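Local coordinates for protein putative acetyltransferase (PDB 3H4Q) that is a putative acetyltransferase of the GNAT family, probably moving an acetyl group from acetyl-CoA to an acceptor that is not known, at residues Trp92-Asp95 against Asn101-Gly104; Glu138-Asp143 against Phe158-Val163; Tyr69-Glu74 against Phe125-Asp130. One frame throughout, in Å; residues are numbered along the deposited sequence.

Interaction 1 (Trp92-Asp95 against Asn101-Gly104)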
loop_
_atom_site.group_PDB
_atom_site.type_symbol
_atom_site.label_atom_id
_atom_site.label_comp_id
_atom_site.label_asym_id
_atom_site.label_seq_id
_atom_site.Cartn_x
_atom_site.Cartn_y
_atom_site.Cartn_z
ATOM N N TRP A 92 7.427 14.783 5.521
ATOM C CA TRP A 92 6.329 15.740 5.677
ATOM C C TRP A 92 5.273 15.336 6.707
ATOM O O TRP A 92 4.479 16.186 7.123
ATOM C CB TRP A 92 5.667 16.074 4.336
ATOM C CG TRP A 92 4.869 14.984 3.722
ATOM C CD1 TRP A 92 5.321 14.013 2.879
ATOM C CD2 TRP A 92 3.465 14.767 3.869
ATOM N NE1 TRP A 92 4.287 13.194 2.499
ATOM C CE2 TRP A 92 3.134 13.634 3.093
ATOM C CE3 TRP A 92 2.454 15.414 4.586
ATOM C CZ2 TRP A 92 1.832 13.136 3.009
ATOM C CZ3 TRP A 92 1.155 14.912 4.505
ATOM C CH2 TRP A 92 0.859 13.785 3.720
ATOM N N TYR A 93 5.234 14.060 7.099
ATOM C CA TYR A 93 4.324 13.619 8.167
ATOM C C TYR A 93 4.615 14.462 9.417
ATOM O O TYR A 93 3.692 14.872 10.115
ATOM C CB TYR A 93 4.472 12.115 8.469
ATOM C CG TYR A 93 3.809 11.142 7.499
ATOM C CD1 TYR A 93 3.372 11.543 6.235
ATOM C CD2 TYR A 93 3.691 9.788 7.820
ATOM C CE1 TYR A 93 2.786 10.646 5.359
ATOM C CE2 TYR A 93 3.107 8.879 6.931
ATOM C CZ TYR A 93 2.655 9.318 5.706
ATOM O OH TYR A 93 2.075 8.435 4.808
ATOM N N ASP A 94 5.890 14.771 9.663
ATOM C CA ASP A 94 6.274 15.620 10.798
ATOM C C ASP A 94 5.601 17.007 10.807
ATOM O O ASP A 94 5.607 17.677 11.840
ATOM C CB ASP A 94 7.799 15.817 10.855
ATOM C CG ASP A 94 8.552 14.540 11.172
ATOM O OD1 ASP A 94 7.934 13.463 11.200
ATOM O OD2 ASP A 94 9.776 14.612 11.390
ATOM N N ASP A 95 5.046 17.440 9.670
ATOM C CA ASP A 95 4.352 18.734 9.572
ATOM C C ASP A 95 2.878 18.684 10.022
ATOM O O ASP A 95 2.219 19.716 10.029
ATOM C CB ASP A 95 4.409 19.276 8.125
ATOM C CG ASP A 95 5.838 19.468 7.607
ATOM O OD1 ASP A 95 6.709 19.948 8.384
ATOM O OD2 ASP A 95 6.076 19.167 6.404
ATOM N N ASN A 101 0.029 8.307 18.625
ATOM C CA ASN A 101 1.479 8.112 18.707
ATOM C C ASN A 101 1.961 7.367 17.459
ATOM O O ASN A 101 1.356 6.379 17.042
ATOM C CB ASN A 101 1.855 7.332 19.967
ATOM C CG ASN A 101 3.362 7.248 20.190
ATOM O OD1 ASN A 101 4.167 7.606 19.324
ATOM N ND2 ASN A 101 3.746 6.766 21.369
ATOM N N ARG A 102 3.053 7.854 16.880
ATOM C CA ARG A 102 3.607 7.295 15.654
ATOM C C ARG A 102 4.853 6.441 15.841
ATOM O O ARG A 102 5.234 5.716 14.911
ATOM C CB ARG A 102 3.934 8.417 14.664
ATOM C CG ARG A 102 2.722 9.107 14.055
ATOM C CD ARG A 102 3.172 10.067 12.969
ATOM N NE ARG A 102 3.974 11.161 13.521
ATOM C CZ ARG A 102 4.870 11.888 12.850
ATOM N NH1 ARG A 102 5.154 11.636 11.575
ATOM N NH2 ARG A 102 5.524 12.857 13.480
ATOM N N GLU A 103 5.502 6.543 17.003
ATOM C CA GLU A 103 6.699 5.754 17.278
ATOM C C GLU A 103 6.435 4.302 16.878
ATOM O O GLU A 103 5.487 3.694 17.366
ATOM C CB GLU A 103 7.075 5.834 18.756
ATOM N N GLY A 104 7.218 3.777 15.939
ATOM C CA GLY A 104 7.076 2.388 15.524
ATOM C C GLY A 104 5.883 2.022 14.651
ATOM O O GLY A 104 5.644 0.843 14.384
#
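Arg102 reaches across to Asp94 and Tyr93, and the three residues tie together the long loop between strands 78-86 and 106-112 of the GNAT fold. Segment 101-104 begins with an Asx turn. Asn101 OD1 accepts from Glu103 N at 2.9 Å, with the donor above the carbonyl plane rather than on a lone pair. The turn runs from Asn101 to Glu103, with Arg102 in the middle.

The Arg102 side chain is long and bent once, at chi3 (-65°). The guanidinium group arrives beside the short 3-10 segment 92-95. Both terminal nitrogens converge on a single carboxylate oxygen. Arg102 NH1 is 3.3 Å from Asp94 OD1, and Arg102 NH2 is 3.4 Å from the same atom. OD1 lies at the guanidinium edge, near its plane. The carboxylate, however, stands almost upright to that plane, at 87°. Both bonds are weak, so this is a long salt bridge through one oxygen, formed by an exposed aspartate. The Arg102 carbonyl is further held, weakly, by Gln89 NE2.

At the end of 101-104, Gly104 O receives a hydrogen bond from Gln87 NE2. Across the contact, Tyr93 is buried. Its CB faces the arginine, but the ring leads away, and its OH is hydrogen-bonded to Asp143 OD2 of strand 139-143. Tyr93 turns a ring edge to the face of the Trp92 indole, its CD1 3.8 Å above the indole plane and over the centre. Near the root of the tyrosine, Arg102 NH1 comes to 3.2 Å from Tyr93 CB.

Interaction 2 (Glu138-Asp143 against Phe158-Val163)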
loop_
_atom_site.group_PDB
_atom_site.type_symbol
_atom_site.label_atom_id
_atom_site.label_comp_id
_atom_site.label_asym_id
_atom_site.label_seq_id
_atom_site.Cartn_x
_atom_site.Cartn_y
_atom_site.Cartn_z
ATOM N N GLU A 138 0.046 -0.859 16.886
ATOM C CA GLU A 138 -1.149 -0.141 17.334
ATOM C C GLU A 138 -1.664 0.849 16.290
ATOM O O GLU A 138 -2.875 1.123 16.221
ATOM C CB GLU A 138 -0.867 0.602 18.638
ATOM N N VAL A 139 -0.753 1.380 15.480
ATOM C CA VAL A 139 -1.111 2.378 14.500
ATOM C C VAL A 139 -0.526 2.055 13.132
ATOM O O VAL A 139 0.639 1.693 13.016
ATOM C CB VAL A 139 -0.669 3.798 14.961
ATOM C CG1 VAL A 139 0.783 3.810 15.348
ATOM C CG2 VAL A 139 -0.931 4.825 13.874
ATOM N N ILE A 140 -1.361 2.165 12.105
ATOM C CA ILE A 140 -0.925 1.982 10.729
ATOM C C ILE A 140 -1.293 3.293 10.021
ATOM O O ILE A 140 -2.409 3.795 10.186
ATOM C CB ILE A 140 -1.517 0.677 10.097
ATOM C CG1 ILE A 140 -1.057 0.484 8.673
ATOM C CG2 ILE A 140 -3.018 0.671 10.074
ATOM C CD1 ILE A 140 -1.527 -0.877 8.123
ATOM N N LEU A 141 -0.335 3.911 9.333
ATOM C CA LEU A 141 -0.622 5.154 8.620
ATOM C C LEU A 141 -0.446 5.106 7.097
ATOM O O LEU A 141 0.051 4.122 6.529
ATOM C CB LEU A 141 -0.006 6.373 9.315
ATOM C CG LEU A 141 1.246 6.398 10.192
ATOM C CD1 LEU A 141 2.424 7.019 9.501
ATOM C CD2 LEU A 141 0.942 7.258 11.386
ATOM N N THR A 142 -0.969 6.124 6.426
ATOM C CA THR A 142 -0.912 6.168 4.978
ATOM C C THR A 142 -1.333 7.549 4.533
ATOM O O THR A 142 -1.477 8.441 5.356
ATOM C CB THR A 142 -1.817 5.089 4.344
ATOM O OG1 THR A 142 -1.606 5.050 2.922
ATOM C CG2 THR A 142 -3.288 5.332 4.668
ATOM N N ASP A 143 -1.506 7.740 3.234
ATOM C CA ASP A 143 -1.899 9.035 2.722
ATOM C C ASP A 143 -2.598 8.887 1.379
ATOM O O ASP A 143 -2.513 7.835 0.732
ATOM C CB ASP A 143 -0.685 9.977 2.650
ATOM C CG ASP A 143 0.392 9.480 1.708
ATOM O OD1 ASP A 143 0.195 9.610 0.485
ATOM O OD2 ASP A 143 1.451 9.013 2.191
ATOM N N PHE A 158 -11.668 0.725 5.292
ATOM C CA PHE A 158 -10.813 0.207 6.359
ATOM C C PHE A 158 -10.705 1.041 7.624
ATOM O O PHE A 158 -9.847 0.780 8.466
ATOM C CB PHE A 158 -9.454 -0.118 5.787
ATOM C CG PHE A 158 -9.501 -1.253 4.818
ATOM C CD1 PHE A 158 -9.554 -2.569 5.290
ATOM C CD2 PHE A 158 -9.520 -1.022 3.443
ATOM C CE1 PHE A 158 -9.613 -3.638 4.407
ATOM C CE2 PHE A 158 -9.579 -2.067 2.550
ATOM C CZ PHE A 158 -9.628 -3.387 3.025
ATOM N N GLY A 159 -11.595 2.014 7.780
ATOM C CA GLY A 159 -11.629 2.800 8.986
ATOM C C GLY A 159 -10.465 3.728 9.270
ATOM O O GLY A 159 -10.137 3.947 10.443
ATOM N N PHE A 160 -9.841 4.288 8.227
ATOM C CA PHE A 160 -8.785 5.288 8.443
ATOM C C PHE A 160 -9.400 6.638 8.695
ATOM O O PHE A 160 -10.518 6.924 8.237
ATOM C CB PHE A 160 -7.838 5.388 7.267
ATOM C CG PHE A 160 -6.844 4.275 7.205
ATOM C CD1 PHE A 160 -7.222 3.020 6.770
ATOM C CD2 PHE A 160 -5.540 4.485 7.569
ATOM C CE1 PHE A 160 -6.309 1.993 6.712
ATOM C CE2 PHE A 160 -4.623 3.475 7.509
ATOM C CZ PHE A 160 -5.001 2.225 7.083
ATOM N N HIS A 161 -8.661 7.467 9.426
ATOM C CA HIS A 161 -9.107 8.811 9.790
ATOM C C HIS A 161 -8.138 9.826 9.221
ATOM O O HIS A 161 -6.933 9.625 9.300
ATOM C CB HIS A 161 -9.167 8.934 11.313
ATOM C CG HIS A 161 -10.224 8.078 11.937
ATOM N ND1 HIS A 161 -10.065 6.724 12.133
ATOM C CD2 HIS A 161 -11.463 8.380 12.390
ATOM C CE1 HIS A 161 -11.159 6.228 12.685
ATOM N NE2 HIS A 161 -12.023 7.212 12.851
ATOM N N LYS A 162 -8.668 10.887 8.624
ATOM C CA LYS A 162 -7.863 11.967 8.064
ATOM C C LYS A 162 -7.202 12.807 9.140
ATOM O O LYS A 162 -7.699 12.884 10.261
ATOM C CB LYS A 162 -8.746 12.938 7.284
ATOM C CG LYS A 162 -9.380 12.369 6.064
ATOM C CD LYS A 162 -10.248 13.412 5.380
ATOM C CE LYS A 162 -10.752 12.848 4.082
ATOM N NZ LYS A 162 -11.559 11.615 4.325
ATOM N N VAL A 163 -6.110 13.474 8.771
ATOM C CA VAL A 163 -5.407 14.406 9.664
ATOM C C VAL A 163 -4.915 15.602 8.856
ATOM O O VAL A 163 -4.677 15.480 7.650
ATOM C CB VAL A 163 -4.216 13.741 10.371
ATOM C CG1 VAL A 163 -4.702 12.680 11.333
ATOM C CG2 VAL A 163 -3.253 13.129 9.356
#
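Phe160 points its ring at strand 139-143 and overlaps the side chains of Ile140 and Thr142. The CD2, CE2 and CZ side of the ring does the touching. Its CE2 lies 3.6 Å from Thr142 CG2, and its CZ lies 3.9 Å from Ile140 CG2. Both methyl groups belong to branched side chains that cross the phenylalanine at about a right angle. CE2 also approaches the backbone between them, at 3.5 Å from Ile140 O. Leu141 turns its own side chain away from this contact. Its CA sits at the ring edge, near the plane, 4.5 Å from Phe160 CE2.

Thr142 divides its two branches between two tasks. OG1 is anti to the backbone N (chi1 -173°) and is hydrogen-bonded to Ile108 O of the neighbouring strand 106-112. The methyl group is left to meet the ring, and the buried hydroxyl is satisfied.

The contact lies in the C-terminal half of the GNAT sheet. Strand 181-185 sits between strands 139-143 and 161-162 in the sheet order, and the closest CA atoms, of Leu141 and Phe160, are 8.2 Å apart. Phe160 therefore links strand 139-143 to a segment that is not its neighbour in the sheet, and its side chain also touches Tyr182 of the strand between them. The chain reaches Phe160 through a Schellman motif that ends helix 153-157. Gly159 is its C-prime residue, with a phi of 68°. Phe160 N hydrogen-bonds to Phe155 O, and Gly159 N to Ala156 O. Just before the glycine, Phe158 places its CB in the plane of the Phe160 ring, at the edge.

Interaction 3 (Tyr69-Glu74 against Phe125-Asp130)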
loop_
_atom_site.group_PDB
_atom_site.type_symbol
_atom_site.label_atom_id
_atom_site.label_comp_id
_atom_site.label_asym_id
_atom_site.label_seq_id
_atom_site.Cartn_x
_atom_site.Cartn_y
_atom_site.Cartn_z
ATOM N N TYR A 69 9.551 -5.477 1.274
ATOM C CA TYR A 69 8.478 -4.600 1.748
ATOM C C TYR A 69 7.290 -4.609 0.794
ATOM O O TYR A 69 6.305 -3.898 1.042
ATOM C CB TYR A 69 8.940 -3.134 1.866
ATOM C CG TYR A 69 9.951 -2.772 2.924
ATOM C CD1 TYR A 69 10.097 -3.517 4.089
ATOM C CD2 TYR A 69 10.663 -1.577 2.828
ATOM C CE1 TYR A 69 10.995 -3.127 5.082
ATOM C CE2 TYR A 69 11.561 -1.181 3.826
ATOM C CZ TYR A 69 11.717 -1.966 4.945
ATOM O OH TYR A 69 12.586 -1.602 5.954
ATOM N N LEU A 70 7.369 -5.385 -0.289
ATOM C CA LEU A 70 6.319 -5.377 -1.301
ATOM C C LEU A 70 5.658 -6.738 -1.404
ATOM O O LEU A 70 6.330 -7.738 -1.521
ATOM C CB LEU A 70 6.913 -4.933 -2.655
ATOM C CG LEU A 70 5.974 -4.742 -3.864
ATOM C CD1 LEU A 70 6.517 -3.644 -4.793
ATOM C CD2 LEU A 70 5.685 -6.035 -4.672
ATOM N N TYR A 71 4.338 -6.774 -1.304
ATOM C CA TYR A 71 3.576 -8.013 -1.471
ATOM C C TYR A 71 2.788 -7.923 -2.766
ATOM O O TYR A 71 2.388 -6.809 -3.171
ATOM C CB TYR A 71 2.549 -8.197 -0.371
ATOM C CG TYR A 71 3.049 -8.474 1.019
ATOM C CD1 TYR A 71 3.318 -7.447 1.903
ATOM C CD2 TYR A 71 3.190 -9.778 1.472
ATOM C CE1 TYR A 71 3.725 -7.708 3.196
ATOM C CE2 TYR A 71 3.606 -10.049 2.754
ATOM C CZ TYR A 71 3.868 -9.012 3.611
ATOM O OH TYR A 71 4.280 -9.291 4.884
ATOM N N VAL A 72 2.528 -9.084 -3.372
ATOM C CA VAL A 72 1.736 -9.203 -4.594
ATOM C C VAL A 72 0.618 -10.216 -4.390
ATOM O O VAL A 72 0.737 -11.104 -3.535
ATOM C CB VAL A 72 2.565 -9.686 -5.820
ATOM C CG1 VAL A 72 3.595 -8.642 -6.224
ATOM C CG2 VAL A 72 3.201 -11.070 -5.569
ATOM N N LEU A 73 -0.483 -10.058 -5.132
ATOM C CA LEU A 73 -1.569 -11.050 -5.113
ATOM C C LEU A 73 -1.457 -11.676 -6.495
ATOM O O LEU A 73 -1.469 -10.974 -7.505
ATOM C CB LEU A 73 -2.930 -10.424 -4.819
ATOM C CG LEU A 73 -4.096 -11.418 -4.657
ATOM C CD1 LEU A 73 -5.237 -10.781 -3.911
ATOM C CD2 LEU A 73 -4.586 -11.906 -5.987
ATOM N N GLU A 74 -1.309 -12.990 -6.527
ATOM C CA GLU A 74 -1.031 -13.716 -7.748
ATOM C C GLU A 74 -1.858 -14.986 -7.886
ATOM O O GLU A 74 -1.920 -15.762 -6.950
ATOM C CB GLU A 74 0.425 -14.157 -7.678
ATOM C CG GLU A 74 0.846 -15.117 -8.784
ATOM C CD GLU A 74 1.662 -16.284 -8.265
ATOM O OE1 GLU A 74 2.432 -16.115 -7.307
ATOM O OE2 GLU A 74 1.529 -17.388 -8.819
ATOM N N PHE A 125 -4.772 -5.050 1.216
ATOM C CA PHE A 125 -4.855 -4.063 2.294
ATOM C C PHE A 125 -5.185 -4.815 3.580
ATOM O O PHE A 125 -4.602 -4.605 4.648
ATOM C CB PHE A 125 -5.976 -3.068 1.994
ATOM C CG PHE A 125 -5.789 -1.693 2.593
ATOM C CD1 PHE A 125 -5.176 -1.490 3.825
ATOM C CD2 PHE A 125 -6.371 -0.590 1.949
ATOM C CE1 PHE A 125 -5.062 -0.204 4.354
ATOM C CE2 PHE A 125 -6.277 0.698 2.473
ATOM C CZ PHE A 125 -5.621 0.897 3.674
ATOM N N ASN A 126 -6.114 -5.733 3.441
ATOM C CA ASN A 126 -6.579 -6.490 4.549
ATOM C C ASN A 126 -5.550 -7.464 5.070
ATOM O O ASN A 126 -5.483 -7.711 6.274
ATOM C CB ASN A 126 -7.834 -7.216 4.109
ATOM C CG ASN A 126 -8.553 -7.810 5.233
ATOM O OD1 ASN A 126 -9.417 -7.172 5.821
ATOM N ND2 ASN A 126 -8.167 -9.010 5.605
ATOM N N TYR A 127 -4.771 -8.056 4.174
ATOM C CA TYR A 127 -3.753 -9.013 4.588
ATOM C C TYR A 127 -2.681 -8.275 5.396
ATOM O O TYR A 127 -2.277 -8.749 6.450
ATOM C CB TYR A 127 -3.162 -9.711 3.370
ATOM C CG TYR A 127 -1.947 -10.548 3.650
ATOM C CD1 TYR A 127 -0.696 -9.963 3.768
ATOM C CD2 TYR A 127 -2.033 -11.919 3.767
ATOM C CE1 TYR A 127 0.432 -10.722 4.024
ATOM C CE2 TYR A 127 -0.898 -12.695 4.029
ATOM C CZ TYR A 127 0.326 -12.078 4.163
ATOM O OH TYR A 127 1.452 -12.808 4.439
ATOM N N VAL A 128 -2.245 -7.112 4.904
ATOM C CA VAL A 128 -1.238 -6.309 5.583
ATOM C C VAL A 128 -1.694 -5.811 6.960
ATOM O O VAL A 128 -0.895 -5.793 7.907
ATOM C CB VAL A 128 -0.817 -5.121 4.740
ATOM C CG1 VAL A 128 -0.025 -4.139 5.574
ATOM C CG2 VAL A 128 -0.005 -5.580 3.540
ATOM N N ILE A 129 -2.960 -5.409 7.078
ATOM C CA ILE A 129 -3.493 -4.925 8.364
ATOM C C ILE A 129 -3.430 -6.077 9.362
ATOM O O ILE A 129 -3.017 -5.882 10.497
ATOM C CB ILE A 129 -4.948 -4.364 8.241
ATOM C CG1 ILE A 129 -4.950 -3.012 7.525
ATOM C CG2 ILE A 129 -5.569 -4.166 9.613
ATOM C CD1 ILE A 129 -6.366 -2.545 7.050
ATOM N N ASP A 130 -3.806 -7.281 8.935
ATOM C CA ASP A 130 -3.723 -8.453 9.808
ATOM C C ASP A 130 -2.300 -8.788 10.250
ATOM O O ASP A 130 -2.095 -9.228 11.379
ATOM C CB ASP A 130 -4.280 -9.696 9.129
ATOM C CG ASP A 130 -5.769 -9.750 9.130
ATOM O OD1 ASP A 130 -6.436 -8.706 9.345
ATOM O OD2 ASP A 130 -6.275 -10.872 8.911
#
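Strand 70-74 runs past helix 125-130 with its closest CA atoms, those of Tyr71 and Val128, 8.7 Å apart. This is helix-on-sheet packing in the GNAT fold. The helix belongs to the longer helix 120-134, the helix of the beta-alpha-beta crossover that joins the parallel neighbours 106-112 and 139-143. Here it packs against a strand on the N-terminal side of the same sheet.

Tyr71 carries the contact from the strand. Its side chain points toward the helix and meets two consecutive residues, Tyr127 and Val128. The two tyrosines form an offset edge-to-face pair. Tyr127 brings its edge to the face of Tyr71, with the ring centroids 5.2 Å apart and the planes at 64°. The leading atom is Tyr127 CE1, which lies 3.5 Å from Tyr71 CE2 and 3.9 Å from Tyr71 CZ. Tyr127 CG is anti to its own backbone N (chi1 170°), and this swings the ring out from the helix toward the strand.

Val128 meets another part of the same ring. Its CG2 is 4.1 Å from Tyr71 CD1, and the two side chains meet at a slant. Val128 is buried and also rests on Ile83 of strand 78-86. Strand 21-23 adds Ile21, which touches both tyrosines, and Leu23, which touches Tyr71.

Tyr69 and Tyr71 both line the pocket that holds a polyethylene glycol fragment. The side chain of Tyr71 comes to about 3 Å from this ligand. The molecule probably came from the crystallisation liquor, but such molecules often mark pockets. On the helix side, the phenolic oxygen of Tyr127 also lies against the Tyr71 ring, with OH 3.9 Å from Tyr71 CE2.

Interactions 1 and 2 are neighbours, with centres 12 Å apart. Besides the Tyr93 hydroxyl bond, Tyr93 CE2 lies 3.2 Å from Leu141 CD1, so the loop of interaction 1 rests on the strand of interaction 2. Interactions 2 and 3 have centres 16 Å apart. They meet through helix 120-134, where Phe125 CZ is 3.3 Å from Phe160 CE1. Interactions 1 and 3 do not touch; their nearest atoms are about 11 Å apart. The ligand pocket takes Tyr69 and Tyr71 from interaction 3. It also includes Phe106, whose backbone is hydrogen-bonded to Val139 and Leu141 in interaction 2.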